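PDB 3M7I: transketolase from Campylobacter jejuni, which is a transketolase, a member of the thiamine diphosphate-dependent enzyme family that holds its cofactor with the help of a magnesium ion. Local coordinates for residues L180-N185 / L238-T243. Numbering follows the deposited sequence.
Sequences LIYDSN and LIIAKT. With MG (magnesium ion), chain D; TPP (thiamine diphosphate), chain B.
The ring of Tyr182 meets Ile240 obliquely, CD2 lying 4.1 Å from Ile240 CG2, and on one of its faces carries CB of Ser184, offset toward the rim; its OH is hydrogen-bonded to Asp155. Tyr182 sits on a central strand of the five-stranded parallel sheet in the thiamine diphosphate-binding domain, and the pairing of 180-185 with 238-243 exemplifies how such a sheet presents metal-binding residues just past the C-terminal ends of its strands. Backbone bonds alternate between the two strands, from Ile239 N to Leu180 O (2.7 Å) through to Thr243 N, which approaches Ser184 O from above the carbonyl plane. On the Tyr182 side of the sheet, Leu180 and Leu238 lie side by side against helix 201-207; on the other, Ile181 and Ile239 pack against helix 220-231. Toward the C-terminal ends of the two strands the contact turns polar. Thr243 OG1, turned to Asp183 by a chi1 of 66°, donates a very short bond of 2.5 Å to Asp183 OD1, the two side chains crossing at about a right angle. One water joins Asp183 OD2, Thr243 OG1 and Asn185 ND2, tying this pair to the cofactor site. The Asn185 amide is held at both ends: OD1 binds magnesium at 2.2 Å, alongside Asp155 and Ile187 O, while ND2, besides the water, donates to diphosphate oxygen O2B at 2.8 Å, itself a magnesium ligand.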
ATOM      1  N   LEU A 180      -6.962  23.842   2.719  1.00 25.02           N
ATOM      2  CA  LEU A 180      -7.275  22.808   1.716  1.00 25.37           C
ATOM      3  C   LEU A 180      -8.392  23.239   0.812  1.00 26.09           C
ATOM      4  O   LEU A 180      -9.514  23.512   1.312  1.00 26.11           O
ATOM      5  CB  LEU A 180      -7.611  21.438   2.372  1.00 24.49           C
ATOM      6  CG  LEU A 180      -7.859  20.268   1.409  1.00 25.11           C
ATOM      7  CD1 LEU A 180      -6.560  19.836   0.573  1.00 23.95           C
ATOM      8  CD2 LEU A 180      -8.370  18.970   2.215  1.00 24.67           C
ATOM      9  N   ILE A 181      -8.080  23.350  -0.484  1.00 24.87           N
ATOM     10  CA  ILE A 181      -9.061  23.785  -1.496  1.00 25.78           C
ATOM     11  C   ILE A 181      -9.514  22.608  -2.370  1.00 25.30           C
ATOM     12  O   ILE A 181      -8.760  22.035  -3.265  1.00 26.56           O
ATOM     13  CB  ILE A 181      -8.553  24.982  -2.409  1.00 23.48           C
ATOM     14  CG1 ILE A 181      -7.959  26.104  -1.561  1.00 27.97           C
ATOM     15  CG2 ILE A 181      -9.712  25.433  -3.426  1.00 25.91           C
ATOM     16  CD1 ILE A 181      -7.145  27.139  -2.376  1.00 27.24           C
ATOM     17  N   TYR A 182     -10.751  22.204  -2.139  1.00 24.13           N
ATOM     18  CA  TYR A 182     -11.366  21.055  -2.833  1.00 25.13           C
ATOM     19  C   TYR A 182     -12.101  21.482  -4.074  1.00 26.51           C
ATOM     20  O   TYR A 182     -13.153  22.126  -4.003  1.00 26.20           O
ATOM     21  CB  TYR A 182     -12.247  20.234  -1.874  1.00 24.70           C
ATOM     22  CG  TYR A 182     -13.195  19.160  -2.406  1.00 26.45           C
ATOM     23  CD1 TYR A 182     -12.868  18.354  -3.491  1.00 24.62           C
ATOM     24  CD2 TYR A 182     -14.422  18.896  -1.747  1.00 23.64           C
ATOM     25  CE1 TYR A 182     -13.714  17.382  -3.949  1.00 26.63           C
ATOM     26  CE2 TYR A 182     -15.258  17.940  -2.179  1.00 28.22           C
ATOM     27  CZ  TYR A 182     -14.893  17.124  -3.251  1.00 30.98           C
ATOM     28  OH  TYR A 182     -15.739  16.124  -3.697  1.00 29.44           O
ATOM     29  N   ASP A 183     -11.566  21.036  -5.208  1.00 27.25           N
ATOM     30  CA  ASP A 183     -12.186  21.206  -6.501  1.00 30.19           C
ATOM     31  C   ASP A 183     -13.371  20.248  -6.679  1.00 29.79           C
ATOM     32  O   ASP A 183     -13.229  19.151  -7.212  1.00 31.19           O
ATOM     33  CB  ASP A 183     -11.132  20.937  -7.605  1.00 30.76           C
ATOM     34  CG  ASP A 183     -11.598  21.343  -8.959  1.00 36.25           C
ATOM     35  OD1 ASP A 183     -12.545  22.150  -9.006  1.00 40.85           O
ATOM     36  OD2 ASP A 183     -11.002  20.884  -9.975  1.00 38.48           O
ATOM     37  N   SER A 184     -14.547  20.674  -6.235  1.00 28.31           N
ATOM     38  CA  SER A 184     -15.719  19.840  -6.278  1.00 27.97           C
ATOM     39  C   SER A 184     -16.472  20.045  -7.617  1.00 28.89           C
ATOM     40  O   SER A 184     -17.344  20.920  -7.733  1.00 27.30           O
ATOM     41  CB  SER A 184     -16.643  20.142  -5.067  1.00 28.68           C
ATOM     42  OG  SER A 184     -17.711  19.220  -5.043  1.00 30.79           O
ATOM     43  N   ASN A 185     -16.102  19.291  -8.642  1.00 27.09           N
ATOM     44  CA  ASN A 185     -16.696  19.398  -9.991  1.00 27.41           C
ATOM     45  C   ASN A 185     -17.656  18.248 -10.386  1.00 27.53           C
ATOM     46  O   ASN A 185     -18.190  18.185 -11.498  1.00 28.58           O
ATOM     47  CB  ASN A 185     -15.582  19.641 -11.008  1.00 26.15           C
ATOM     48  CG  ASN A 185     -14.627  18.478 -11.143  1.00 29.53           C
ATOM     49  OD1 ASN A 185     -14.872  17.357 -10.626  1.00 28.14           O
ATOM     50  ND2 ASN A 185     -13.490  18.746 -11.815  1.00 24.52           N
ATOM     51  N   LEU A 238     -10.972  23.893   5.189  1.00 26.39           N
ATOM     52  CA  LEU A 238     -11.317  23.332   3.884  1.00 24.55           C
ATOM     53  C   LEU A 238     -12.233  24.284   3.191  1.00 27.17           C
ATOM     54  O   LEU A 238     -13.233  24.719   3.794  1.00 25.95           O
ATOM     55  CB  LEU A 238     -12.052  22.058   4.064  1.00 26.53           C
ATOM     56  CG  LEU A 238     -12.718  21.461   2.830  1.00 23.38           C
ATOM     57  CD1 LEU A 238     -11.651  20.987   1.816  1.00 28.35           C
ATOM     58  CD2 LEU A 238     -13.605  20.318   3.229  1.00 26.62           C
ATOM     59  N   ILE A 239     -11.846  24.667   1.994  1.00 26.10           N
ATOM     60  CA  ILE A 239     -12.743  25.347   1.065  1.00 25.60           C
ATOM     61  C   ILE A 239     -13.320  24.401   0.046  1.00 25.39           C
ATOM     62  O   ILE A 239     -12.592  23.769  -0.815  1.00 26.06           O
ATOM     63  CB  ILE A 239     -12.018  26.569   0.404  1.00 23.80           C
ATOM     64  CG1 ILE A 239     -11.514  27.557   1.460  1.00 26.36           C
ATOM     65  CG2 ILE A 239     -12.942  27.282  -0.640  1.00 28.36           C
ATOM     66  CD1 ILE A 239     -10.534  28.619   0.903  1.00 27.27           C
ATOM     67  N   ILE A 240     -14.613  24.200   0.109  1.00 25.46           N
ATOM     68  CA  ILE A 240     -15.300  23.377  -0.847  1.00 25.78           C
ATOM     69  C   ILE A 240     -15.702  24.270  -1.975  1.00 28.64           C
ATOM     70  O   ILE A 240     -16.639  25.092  -1.846  1.00 26.66           O
ATOM     71  CB  ILE A 240     -16.567  22.695  -0.281  1.00 26.45           C
ATOM     72  CG1 ILE A 240     -16.154  21.870   0.929  1.00 26.72           C
ATOM     73  CG2 ILE A 240     -17.281  21.862  -1.401  1.00 26.60           C
ATOM     74  CD1 ILE A 240     -17.204  21.018   1.579  1.00 31.05           C
ATOM     75  N   ALA A 241     -14.978  24.121  -3.088  1.00 27.02           N
ATOM     76  CA  ALA A 241     -15.175  25.023  -4.230  1.00 28.94           C
ATOM     77  C   ALA A 241     -15.928  24.300  -5.340  1.00 28.75           C
ATOM     78  O   ALA A 241     -15.401  23.411  -6.039  1.00 28.21           O
ATOM     79  CB  ALA A 241     -13.803  25.567  -4.739  1.00 29.19           C
ATOM     80  N   LYS A 242     -17.187  24.670  -5.552  1.00 28.50           N
ATOM     81  CA  LYS A 242     -17.972  24.036  -6.598  1.00 30.22           C
ATOM     82  C   LYS A 242     -17.503  24.611  -7.955  1.00 31.12           C
ATOM     83  O   LYS A 242     -17.549  25.851  -8.155  1.00 30.61           O
ATOM     84  CB  LYS A 242     -19.481  24.298  -6.391  1.00 31.60           C
ATOM     85  CG  LYS A 242     -20.334  23.416  -7.305  1.00 36.54           C
ATOM     86  CD  LYS A 242     -21.875  23.691  -7.211  1.00 44.56           C
ATOM     87  CE  LYS A 242     -22.595  23.572  -8.616  1.00 47.99           C
ATOM     88  NZ  LYS A 242     -23.548  24.722  -8.889  1.00 47.91           N
ATOM     89  N   THR A 243     -17.031  23.754  -8.859  1.00 29.74           N
ATOM     90  CA  THR A 243     -16.555  24.203 -10.150  1.00 29.52           C
ATOM     91  C   THR A 243     -17.149  23.322 -11.259  1.00 29.13           C
ATOM     92  O   THR A 243     -17.743  22.211 -11.062  1.00 29.11           O
ATOM     93  CB  THR A 243     -14.998  24.152 -10.246  1.00 30.87           C
ATOM     94  OG1 THR A 243     -14.650  22.766 -10.177  1.00 32.05           O
ATOM     95  CG2 THR A 243     -14.291  24.921  -9.142  1.00 28.69           C
TER
HETATM   96 MG    MG D 901     -13.480  15.762 -10.057  1.00 26.84          MG
HETATM   97  N1' TPP B5001      -5.240   6.099  -8.344  1.00 22.97           N
HETATM   98  C2' TPP B5001      -4.325   6.864  -7.772  1.00 21.43           C
HETATM   99  CM2 TPP B5001      -3.819   6.584  -6.374  1.00 23.79           C
HETATM  100  N3' TPP B5001      -3.774   7.848  -8.474  1.00 22.61           N
HETATM  101  C4' TPP B5001      -4.105   8.117  -9.734  1.00 23.55           C
HETATM  102  N4' TPP B5001      -3.486   9.132 -10.335  1.00 22.15           N
HETATM  103  C5' TPP B5001      -5.167   7.337 -10.372  1.00 24.89           C
HETATM  104  C6' TPP B5001      -5.667   6.329  -9.595  1.00 26.07           C
HETATM  105  C7' TPP B5001      -5.632   7.546 -11.789  1.00 24.70           C
HETATM  106  N3  TPP B5001      -6.292   8.824 -11.916  1.00 29.94           N
HETATM  107  C2  TPP B5001      -5.773   9.941 -12.418  1.00 35.73           C
HETATM  108  S1  TPP B5001      -6.825  11.344 -12.280  1.00 35.47           S
HETATM  109  C5  TPP B5001      -8.043  10.276 -11.638  1.00 31.75           C
HETATM  110  C4  TPP B5001      -7.553   8.972 -11.468  1.00 28.30           C
HETATM  111  CM4 TPP B5001      -8.452   7.913 -10.885  1.00 29.49           C
HETATM  112  C6  TPP B5001      -9.428  10.674 -11.240  1.00 35.07           C
HETATM  113  C7  TPP B5001      -9.580  12.133 -11.319  1.00 39.19           C
HETATM  114  O7  TPP B5001     -10.690  12.426 -10.530  1.00 34.69           O
HETATM  115  PA  TPP B5001     -10.706  13.875  -9.967  1.00 29.95           P
HETATM  116  O1A TPP B5001      -9.762  14.055  -8.834  1.00 28.03           O
HETATM  117  O2A TPP B5001     -12.152  14.078  -9.642  1.00 28.53           O
HETATM  118  O3A TPP B5001     -10.095  14.779 -11.149  1.00 27.61           O
HETATM  119  PB  TPP B5001     -10.941  15.621 -12.232  1.00 30.14           P
HETATM  120  O1B TPP B5001      -9.876  16.190 -13.105  1.00 32.59           O
HETATM  121  O2B TPP B5001     -11.892  16.524 -11.442  1.00 31.05           O
HETATM  122  O3B TPP B5001     -11.689  14.606 -13.049  1.00 33.18           O
HETATM  123  O   HOH W   1     -12.811  21.576 -12.076  1.00 31.79           O
HETATM  124  O   HOH W   2     -12.335  17.076  -8.862  1.00 29.42           O